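Local coordinates for protein alginate lyase (Chitinophaga sp. MD30, PDB 6KCW) that probably cleaves alginate, a uronic-acid polysaccharide, as a bacterial lyase of polysaccharide lyase family 36 with a bound calcium ion, at residues Gln131-Gln139 with Val190-Thr199; Tyr72-Phe80 with Gly90-Ile98. One frame throughout, in Å; residues are numbered along the deposited sequence.

Contact 1: residues Gln131-Gln139 with Val190-Thr199; sequences QPYIYHKDQ and VLDTAIRWTT. With PO4 (phosphate ion), chain B.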
loop_
_atom_site.group_PDB
_atom_site.type_symbol
_atom_site.label_atom_id
_atom_site.label_comp_id
_atom_site.label_asym_id
_atom_site.label_seq_id
_atom_site.Cartn_x
_atom_site.Cartn_y
_atom_site.Cartn_z
ATOM N N GLN A 131 6.782 3.644 7.045
ATOM C CA GLN A 131 6.547 5.078 6.964
ATOM C C GLN A 131 5.350 5.305 6.065
ATOM O O GLN A 131 5.239 4.646 5.022
ATOM C CB GLN A 131 7.770 5.845 6.426
ATOM C CG GLN A 131 8.013 5.729 4.902
ATOM C CD GLN A 131 9.234 6.515 4.399
ATOM O OE1 GLN A 131 10.061 6.981 5.188
ATOM N NE2 GLN A 131 9.339 6.667 3.078
ATOM N N PRO A 132 4.436 6.195 6.427
ATOM C CA PRO A 132 3.406 6.610 5.475
ATOM C C PRO A 132 4.056 7.155 4.213
ATOM O O PRO A 132 5.209 7.592 4.213
ATOM C CB PRO A 132 2.639 7.714 6.217
ATOM C CG PRO A 132 3.062 7.600 7.663
ATOM C CD PRO A 132 4.423 6.989 7.667
ATOM N N TYR A 133 3.294 7.124 3.124
ATOM C CA TYR A 133 3.780 7.610 1.833
ATOM C C TYR A 133 2.558 8.131 1.075
ATOM O O TYR A 133 1.932 7.402 0.305
ATOM C CB TYR A 133 4.510 6.518 1.063
ATOM C CG TYR A 133 5.394 7.077 -0.016
ATOM C CD1 TYR A 133 6.573 7.734 0.311
ATOM C CD2 TYR A 133 5.045 6.978 -1.355
ATOM C CE1 TYR A 133 7.385 8.265 -0.651
ATOM C CE2 TYR A 133 5.857 7.509 -2.332
ATOM C CZ TYR A 133 7.029 8.149 -1.973
ATOM O OH TYR A 133 7.845 8.692 -2.938
ATOM N N ILE A 134 2.224 9.393 1.313
ATOM C CA ILE A 134 0.937 9.952 0.918
ATOM C C ILE A 134 1.163 11.019 -0.148
ATOM O O ILE A 134 1.928 11.968 0.060
ATOM C CB ILE A 134 0.188 10.536 2.126
ATOM C CG1 ILE A 134 0.257 9.579 3.312
ATOM C CG2 ILE A 134 -1.268 10.741 1.800
ATOM C CD1 ILE A 134 -0.245 8.218 2.984
ATOM N N TYR A 135 0.527 10.845 -1.302
ATOM C CA TYR A 135 0.325 11.947 -2.228
ATOM C C TYR A 135 -1.020 12.561 -1.872
ATOM O O TYR A 135 -1.988 11.835 -1.623
ATOM C CB TYR A 135 0.355 11.487 -3.693
ATOM C CG TYR A 135 1.710 10.992 -4.179
ATOM C CD1 TYR A 135 2.164 9.730 -3.837
ATOM C CD2 TYR A 135 2.524 11.776 -5.003
ATOM C CE1 TYR A 135 3.390 9.256 -4.268
ATOM C CE2 TYR A 135 3.767 11.308 -5.445
ATOM C CZ TYR A 135 4.193 10.040 -5.066
ATOM O OH TYR A 135 5.417 9.524 -5.473
ATOM N N HIS A 136 -1.061 13.888 -1.791
ATOM C CA HIS A 136 -2.289 14.608 -1.485
ATOM C C HIS A 136 -2.134 16.053 -1.952
ATOM O O HIS A 136 -1.090 16.455 -2.482
ATOM C CB HIS A 136 -2.612 14.537 -0.001
ATOM C CG HIS A 136 -1.511 15.050 0.868
ATOM N ND1 HIS A 136 -1.606 16.232 1.568
ATOM C CD2 HIS A 136 -0.286 14.544 1.146
ATOM C CE1 HIS A 136 -0.488 16.431 2.244
ATOM N NE2 HIS A 136 0.330 15.423 2.005
ATOM N N LYS A 137 -3.197 16.834 -1.743
ATOM C CA LYS A 137 -3.270 18.165 -2.323
ATOM C C LYS A 137 -2.164 19.068 -1.807
ATOM O O LYS A 137 -1.723 19.982 -2.517
ATOM C CB LYS A 137 -4.635 18.781 -2.028
ATOM C CG LYS A 137 -4.755 20.226 -2.440
ATOM C CD LYS A 137 -4.898 20.350 -3.928
ATOM C CE LYS A 137 -4.776 21.784 -4.347
ATOM N NZ LYS A 137 -3.330 22.172 -4.249
ATOM N N ASP A 138 -1.690 18.825 -0.587
ATOM C CA ASP A 138 -0.781 19.752 0.075
ATOM C C ASP A 138 0.554 19.107 0.428
ATOM O O ASP A 138 1.267 19.624 1.297
ATOM C CB ASP A 138 -1.436 20.336 1.331
ATOM C CG ASP A 138 -2.732 21.067 1.027
ATOM O OD1 ASP A 138 -2.665 22.140 0.393
ATOM O OD2 ASP A 138 -3.812 20.573 1.434
ATOM N N GLN A 139 0.910 17.994 -0.220
ATOM C CA GLN A 139 2.207 17.390 0.036
ATOM C C GLN A 139 3.309 18.424 -0.187
ATOM O O GLN A 139 3.208 19.262 -1.097
ATOM C CB GLN A 139 2.429 16.165 -0.859
ATOM C CG GLN A 139 2.475 16.466 -2.343
ATOM C CD GLN A 139 2.380 15.220 -3.193
ATOM O OE1 GLN A 139 1.297 14.836 -3.634
ATOM N NE2 GLN A 139 3.519 14.581 -3.433
ATOM N N VAL A 190 0.579 5.356 13.711
ATOM C CA VAL A 190 1.737 5.801 12.945
ATOM C C VAL A 190 1.408 7.176 12.401
ATOM O O VAL A 190 2.130 8.152 12.643
ATOM C CB VAL A 190 2.084 4.821 11.811
ATOM C CG1 VAL A 190 3.388 5.227 11.141
ATOM C CG2 VAL A 190 2.177 3.409 12.358
ATOM N N LEU A 191 0.306 7.259 11.667
ATOM C CA LEU A 191 -0.186 8.510 11.116
ATOM C C LEU A 191 -1.682 8.561 11.357
ATOM O O LEU A 191 -2.391 7.603 11.030
ATOM C CB LEU A 191 0.112 8.623 9.619
ATOM C CG LEU A 191 -0.505 9.837 8.925
ATOM C CD1 LEU A 191 0.238 11.104 9.322
ATOM C CD2 LEU A 191 -0.524 9.669 7.404
ATOM N N ASP A 192 -2.159 9.671 11.929
ATOM C CA ASP A 192 -3.599 9.897 12.075
ATOM C C ASP A 192 -3.808 11.407 11.975
ATOM O O ASP A 192 -3.801 12.116 12.981
ATOM C CB ASP A 192 -4.132 9.327 13.387
ATOM C CG ASP A 192 -5.586 9.713 13.654
ATOM O OD1 ASP A 192 -6.340 9.945 12.684
ATOM O OD2 ASP A 192 -5.976 9.797 14.843
ATOM N N THR A 193 -3.970 11.890 10.746
ATOM C CA THR A 193 -4.046 13.318 10.486
ATOM C C THR A 193 -5.265 13.655 9.640
ATOM O O THR A 193 -5.682 12.876 8.776
ATOM C CB THR A 193 -2.809 13.842 9.754
ATOM O OG1 THR A 193 -2.997 15.235 9.456
ATOM C CG2 THR A 193 -2.623 13.100 8.452
ATOM N N ALA A 194 -5.821 14.838 9.883
ATOM C CA ALA A 194 -6.751 15.380 8.920
ATOM C C ALA A 194 -5.948 15.852 7.715
ATOM O O ALA A 194 -4.748 16.123 7.813
ATOM C CB ALA A 194 -7.578 16.505 9.545
ATOM N N ILE A 195 -6.598 15.914 6.555
ATOM C CA ILE A 195 -5.870 16.062 5.302
ATOM C C ILE A 195 -6.820 16.594 4.246
ATOM O O ILE A 195 -8.037 16.422 4.334
ATOM C CB ILE A 195 -5.249 14.707 4.875
ATOM C CG1 ILE A 195 -4.115 14.899 3.873
ATOM C CG2 ILE A 195 -6.309 13.806 4.288
ATOM C CD1 ILE A 195 -3.510 13.588 3.381
ATOM N N ARG A 196 -6.257 17.253 3.239
ATOM C CA ARG A 196 -6.965 17.626 2.025
ATOM C C ARG A 196 -6.432 16.738 0.914
ATOM O O ARG A 196 -5.228 16.756 0.634
ATOM C CB ARG A 196 -6.758 19.113 1.731
ATOM C CG ARG A 196 -7.320 19.633 0.408
ATOM C CD ARG A 196 -7.454 21.154 0.450
ATOM N NE ARG A 196 -6.177 21.811 0.716
ATOM C CZ ARG A 196 -5.950 23.117 0.544
ATOM N NH1 ARG A 196 -6.915 23.928 0.104
ATOM N NH2 ARG A 196 -4.745 23.615 0.799
ATOM N N TRP A 197 -7.309 15.917 0.328
ATOM C CA TRP A 197 -6.921 15.042 -0.774
ATOM C C TRP A 197 -7.041 15.731 -2.121
ATOM O O TRP A 197 -6.151 15.602 -2.968
ATOM C CB TRP A 197 -7.783 13.778 -0.814
ATOM C CG TRP A 197 -7.647 12.911 0.376
ATOM C CD1 TRP A 197 -8.532 12.789 1.384
ATOM C CD2 TRP A 197 -6.555 12.031 0.678
ATOM N NE1 TRP A 197 -8.066 11.892 2.309
ATOM C CE2 TRP A 197 -6.853 11.409 1.898
ATOM C CE3 TRP A 197 -5.356 11.712 0.031
ATOM C CZ2 TRP A 197 -5.998 10.480 2.499
ATOM C CZ3 TRP A 197 -4.508 10.800 0.623
ATOM C CH2 TRP A 197 -4.832 10.193 1.850
ATOM N N THR A 198 -8.145 16.443 -2.330
ATOM C CA THR A 198 -8.507 16.981 -3.629
ATOM C C THR A 198 -9.081 18.380 -3.448
ATOM O O THR A 198 -9.599 18.726 -2.378
ATOM C CB THR A 198 -9.544 16.078 -4.320
ATOM O OG1 THR A 198 -10.702 15.969 -3.489
ATOM C CG2 THR A 198 -8.994 14.671 -4.536
ATOM N N THR A 199 -8.981 19.195 -4.508
ATOM C CA THR A 199 -9.806 20.389 -4.605
ATOM C C THR A 199 -10.862 20.289 -5.698
ATOM O O THR A 199 -11.759 21.140 -5.751
ATOM C CB THR A 199 -8.946 21.647 -4.814
ATOM O OG1 THR A 199 -7.918 21.392 -5.776
ATOM C CG2 THR A 199 -8.309 22.077 -3.489
HETATM P P PO4 B . 6.717 7.192 -6.159
HETATM O O1 PO4 B . 5.749 6.077 -6.461
HETATM O O2 PO4 B . 7.363 7.650 -7.450
HETATM O O3 PO4 B . 7.845 6.711 -5.275
HETATM O O4 PO4 B . 5.962 8.378 -5.539
HETATM O O HOH W 1 -3.434 18.051 2.920
#

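Contact 2: residues Tyr72-Phe80 with Gly90-Ile98; sequences YELDYDVRF and GKVGFGFSI. With PO4 (phosphate ion), chain B.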
loop_
_atom_site.group_PDB
_atom_site.type_symbol
_atom_site.label_atom_id
_atom_site.label_comp_id
_atom_site.label_asym_id
_atom_site.label_seq_id
_atom_site.Cartn_x
_atom_site.Cartn_y
_atom_site.Cartn_z
ATOM N N TYR A 72 -13.299 4.583 3.914
ATOM C CA TYR A 72 -12.799 3.247 3.650
ATOM C C TYR A 72 -11.813 2.865 4.741
ATOM O O TYR A 72 -11.221 3.721 5.407
ATOM C CB TYR A 72 -12.128 3.147 2.262
ATOM C CG TYR A 72 -12.957 2.375 1.255
ATOM C CD1 TYR A 72 -12.959 0.977 1.257
ATOM C CD2 TYR A 72 -13.767 3.035 0.331
ATOM C CE1 TYR A 72 -13.722 0.253 0.347
ATOM C CE2 TYR A 72 -14.541 2.329 -0.579
ATOM C CZ TYR A 72 -14.509 0.933 -0.571
ATOM O OH TYR A 72 -15.271 0.207 -1.463
ATOM N N GLU A 73 -11.656 1.557 4.923
ATOM C CA GLU A 73 -10.640 1.050 5.823
ATOM C C GLU A 73 -10.180 -0.290 5.297
ATOM O O GLU A 73 -10.867 -0.924 4.494
ATOM C CB GLU A 73 -11.169 0.897 7.252
ATOM C CG GLU A 73 -12.220 -0.170 7.331
ATOM C CD GLU A 73 -12.639 -0.439 8.722
ATOM O OE1 GLU A 73 -12.080 0.201 9.638
ATOM O OE2 GLU A 73 -13.533 -1.291 8.901
ATOM N N LEU A 74 -9.009 -0.726 5.756
ATOM C CA LEU A 74 -8.617 -2.109 5.522
ATOM C C LEU A 74 -7.670 -2.546 6.629
ATOM O O LEU A 74 -7.137 -1.725 7.382
ATOM C CB LEU A 74 -7.994 -2.312 4.123
ATOM C CG LEU A 74 -6.840 -1.461 3.587
ATOM C CD1 LEU A 74 -5.496 -1.904 4.165
ATOM C CD2 LEU A 74 -6.807 -1.549 2.074
ATOM N N ASP A 75 -7.492 -3.860 6.725
ATOM C CA ASP A 75 -6.609 -4.501 7.690
ATOM C C ASP A 75 -5.919 -5.668 7.001
ATOM O O ASP A 75 -6.520 -6.353 6.170
ATOM C CB ASP A 75 -7.366 -5.037 8.936
ATOM C CG ASP A 75 -7.619 -3.967 9.986
ATOM O OD1 ASP A 75 -8.603 -3.200 9.845
ATOM O OD2 ASP A 75 -6.838 -3.892 10.962
ATOM N N TYR A 76 -4.666 -5.899 7.363
ATOM C CA TYR A 76 -3.910 -7.025 6.839
ATOM C C TYR A 76 -2.700 -7.215 7.730
ATOM O O TYR A 76 -2.332 -6.327 8.509
ATOM C CB TYR A 76 -3.472 -6.808 5.382
ATOM C CG TYR A 76 -2.500 -5.659 5.201
ATOM C CD1 TYR A 76 -2.961 -4.375 4.965
ATOM C CD2 TYR A 76 -1.126 -5.862 5.287
ATOM C CE1 TYR A 76 -2.083 -3.323 4.801
ATOM C CE2 TYR A 76 -0.251 -4.821 5.145
ATOM C CZ TYR A 76 -0.735 -3.552 4.899
ATOM O OH TYR A 76 0.134 -2.502 4.742
ATOM N N ASP A 77 -2.093 -8.387 7.613
ATOM C CA ASP A 77 -0.822 -8.665 8.254
ATOM C C ASP A 77 0.256 -8.727 7.195
ATOM O O ASP A 77 0.000 -9.097 6.046
ATOM C CB ASP A 77 -0.855 -9.981 9.036
ATOM C CG ASP A 77 -1.788 -9.915 10.207
ATOM O OD1 ASP A 77 -1.758 -8.885 10.918
ATOM O OD2 ASP A 77 -2.563 -10.874 10.403
ATOM N N VAL A 78 1.461 -8.356 7.589
ATOM C CA VAL A 78 2.588 -8.355 6.677
ATOM C C VAL A 78 3.821 -8.782 7.453
ATOM O O VAL A 78 3.977 -8.440 8.629
ATOM C CB VAL A 78 2.773 -6.977 6.009
ATOM C CG1 VAL A 78 2.839 -5.879 7.052
ATOM C CG2 VAL A 78 4.013 -6.989 5.132
ATOM N N ARG A 79 4.663 -9.584 6.805
ATOM C CA ARG A 79 5.891 -10.101 7.387
ATOM C C ARG A 79 6.964 -10.088 6.312
ATOM O O ARG A 79 6.728 -10.570 5.199
ATOM C CB ARG A 79 5.689 -11.526 7.914
ATOM C CG ARG A 79 6.655 -11.951 9.010
ATOM C CD ARG A 79 7.173 -13.361 8.759
ATOM N NE ARG A 79 6.137 -14.238 8.226
ATOM C CZ ARG A 79 6.383 -15.252 7.403
ATOM N NH1 ARG A 79 7.633 -15.497 7.009
ATOM N NH2 ARG A 79 5.383 -16.005 6.956
ATOM N N PHE A 80 8.124 -9.521 6.627
ATOM C CA PHE A 80 9.256 -9.615 5.718
ATOM C C PHE A 80 9.946 -10.952 5.927
ATOM O O PHE A 80 10.023 -11.460 7.050
ATOM C CB PHE A 80 10.241 -8.470 5.938
ATOM C CG PHE A 80 9.724 -7.146 5.489
ATOM C CD1 PHE A 80 8.995 -6.339 6.358
ATOM C CD2 PHE A 80 9.966 -6.696 4.194
ATOM C CE1 PHE A 80 8.512 -5.120 5.940
ATOM C CE2 PHE A 80 9.486 -5.481 3.766
ATOM C CZ PHE A 80 8.763 -4.685 4.635
ATOM N N GLY A 90 10.840 0.504 -0.330
ATOM C CA GLY A 90 9.875 0.326 -1.391
ATOM C C GLY A 90 8.477 0.357 -0.812
ATOM O O GLY A 90 8.290 0.615 0.378
ATOM N N LYS A 91 7.506 0.065 -1.673
ATOM C CA LYS A 91 6.097 0.034 -1.293
ATOM C C LYS A 91 5.706 -1.362 -0.790
ATOM O O LYS A 91 6.233 -2.381 -1.244
ATOM C CB LYS A 91 5.216 0.446 -2.482
ATOM C CG LYS A 91 5.134 1.963 -2.775
ATOM C CD LYS A 91 6.508 2.590 -3.053
ATOM C CE LYS A 91 6.431 4.014 -3.586
ATOM N NZ LYS A 91 7.799 4.595 -3.556
ATOM N N VAL A 92 4.759 -1.398 0.148
ATOM C CA VAL A 92 4.350 -2.639 0.803
ATOM C C VAL A 92 2.879 -2.526 1.185
ATOM O O VAL A 92 2.387 -1.448 1.506
ATOM C CB VAL A 92 5.237 -2.930 2.042
ATOM C CG1 VAL A 92 5.105 -1.821 3.084
ATOM C CG2 VAL A 92 4.911 -4.289 2.650
ATOM N N GLY A 93 2.170 -3.649 1.128
ATOM C CA GLY A 93 0.833 -3.738 1.689
ATOM C C GLY A 93 -0.245 -3.010 0.896
ATOM O O GLY A 93 -0.053 -2.551 -0.217
ATOM N N PHE A 94 -1.401 -2.894 1.535
ATOM C CA PHE A 94 -2.635 -2.470 0.894
ATOM C C PHE A 94 -2.979 -1.045 1.297
ATOM O O PHE A 94 -2.994 -0.719 2.487
ATOM C CB PHE A 94 -3.770 -3.426 1.265
ATOM C CG PHE A 94 -3.586 -4.817 0.707
ATOM C CD1 PHE A 94 -2.779 -5.734 1.353
ATOM C CD2 PHE A 94 -4.205 -5.189 -0.477
ATOM C CE1 PHE A 94 -2.605 -7.008 0.834
ATOM C CE2 PHE A 94 -4.038 -6.459 -1.001
ATOM C CZ PHE A 94 -3.232 -7.371 -0.355
ATOM N N GLY A 95 -3.233 -0.199 0.298
ATOM C CA GLY A 95 -3.640 1.169 0.517
ATOM C C GLY A 95 -4.797 1.581 -0.373
ATOM O O GLY A 95 -5.508 0.735 -0.922
ATOM N N PHE A 96 -4.984 2.891 -0.534
ATOM C CA PHE A 96 -6.123 3.431 -1.259
ATOM C C PHE A 96 -5.659 4.541 -2.179
ATOM O O PHE A 96 -4.604 5.147 -1.970
ATOM C CB PHE A 96 -7.203 3.970 -0.309
ATOM C CG PHE A 96 -7.852 2.903 0.539
ATOM C CD1 PHE A 96 -8.819 2.067 0.001
ATOM C CD2 PHE A 96 -7.499 2.741 1.872
ATOM C CE1 PHE A 96 -9.421 1.083 0.778
ATOM C CE2 PHE A 96 -8.103 1.764 2.658
ATOM C CZ PHE A 96 -9.069 0.939 2.112
ATOM N N SER A 97 -6.477 4.808 -3.199
ATOM C CA SER A 97 -6.236 5.880 -4.147
ATOM C C SER A 97 -7.516 6.672 -4.365
ATOM O O SER A 97 -8.550 6.104 -4.726
ATOM C CB SER A 97 -5.774 5.333 -5.480
ATOM O OG SER A 97 -6.914 4.805 -6.117
ATOM N N ILE A 98 -7.425 7.986 -4.209
ATOM C CA ILE A 98 -8.535 8.901 -4.443
ATOM C C ILE A 98 -8.338 9.583 -5.791
ATOM O O ILE A 98 -7.209 9.921 -6.166
ATOM C CB ILE A 98 -8.636 9.928 -3.296
ATOM C CG1 ILE A 98 -9.158 9.243 -2.034
ATOM C CG2 ILE A 98 -9.517 11.099 -3.680
ATOM C CD1 ILE A 98 -9.291 10.174 -0.840
HETATM P P PO4 B . 6.717 7.192 -6.159
HETATM O O1 PO4 B . 5.749 6.077 -6.461
HETATM O O2 PO4 B . 7.363 7.650 -7.450
HETATM O O3 PO4 B . 7.845 6.711 -5.275
HETATM O O4 PO4 B . 5.962 8.378 -5.539
HETATM O O HOH W 2 -0.824 -0.458 3.751
#

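Contact 1: residues Gln131-Gln139 with Val190-Thr199
Pro132 pushes its ring into the shallow hollow between Val190 and Leu191, with Pro132 CG 3.7 Å from Leu191 CB and Pro132 CD 4.0 Å from Val190 CG1. A classic beta bulge, in which Val190 and Leu191 both face Ile183, brings these two side chains to the same compact ring. The next bump is Ile134, whose CG2 comes obliquely against the six-membered ring of Trp197, 3.4 Å from CZ3, while its other branch leans toward Leu191. These residues fill the space between the two facing antiparallel sheets of a jelly-roll beta-sandwich, one strand from each. With both torsions extended (chi1 -160°, chi2 -178°), Ile195 sends CD1 over a face of His136, 3.9 Å from the ring centroid, while its short branch, CG2, rests on a face of Trp197. Asp145 holds His136 NE2, while a water joins His136 ND1, Asp138 OD2 and Arg196 N. Beyond the strands, Lys137 N donates to Arg196 O (3.1 Å). Arg196 then lies alongside the Lys137 chain and grips Asp138 side-on: NE meets the syn lone pair of OD2 at 2.8 Å, nearly straight (165°), and NH2 reaches OD1 at 2.6 Å. A leucine in place of Arg196 would probably leave the Asp138 carboxylate without its countercharge and freer to turn. The Lys137 chain bends across Thr199, and its amine bonds to Trp109 O.

Contact 2: residues Tyr72-Phe80 with Gly90-Ile98
Leu74 and Phe96 meet from opposite directions across the core of a jelly-roll beta-sandwich, where strand 72-80 of one sheet faces the chain 90-98 of the other. No direct hydrogen bond joins these two segments; side chains fill the gap. Among the apolar contacts, Leu74 sits between the two phenylalanines: its CD2 lies 3.4 Å from Phe96 CZ, and both methyls, CD1 and CD2, reach Phe94 CB at 3.7 Å, a fork well suited to touching two aromatic neighbours at once. Farther along, Val78 CG2 touches Val92 CG2 at 3.8 Å, two small branched side chains crossing at about a right angle.

Aromatic contacts come next. Phe94 turns its edge toward a face of Tyr76 in an edge-to-face pair, centroids 5.4 Å apart and planes at 61°. Tyr72 lays its CB over a face of Phe96, a CH-pi contact 4.0 Å from the centroid, while the two rings themselves meet obliquely at 45°. The Tyr72 hydroxyl is hydrogen-bonded to Ser67 O.

Backbone shape matters at Gly93, where the chain turns a corner. Tyr76, its CG between the backbone N and the carbonyl carbon (chi1 65°), brings its hydroxyl so close to Gly93 CA that a beta carbon there would collide with it. Before the corner, Lys91 heads away from this core, and its NZ donates to phosphate O3 at 2.7 Å.

One water bridges the two segments, lying in the plane of the Tyr76 ring: it sits 2.5 Å from Tyr76 OH and donates to Phe94 O, also at 2.5 Å.

Both contacts bridge the same two antiparallel sheets of the sandwich, their centres about 15 Å apart. Along the chain they come in series: contact 2 closes before contact 1 opens. Strands 71-80 and 188-195 belong to one sheet; strands 89-92, 94-99 and 128-135 belong to the other, where strand 113-122 pairs with all three. Between the contacts the core is continuous, with Trp197 CG packed 3.4 Å from Ile98 CD1. On the other side of that second sheet, Lys91 makes a cation-pi pair with Tyr133 and, together with Arg117, hydrogen-bonds a phosphate that probably came from the crystallisation liquor. Such an anion site is consistent with an enzyme acting on a negatively charged polysaccharide.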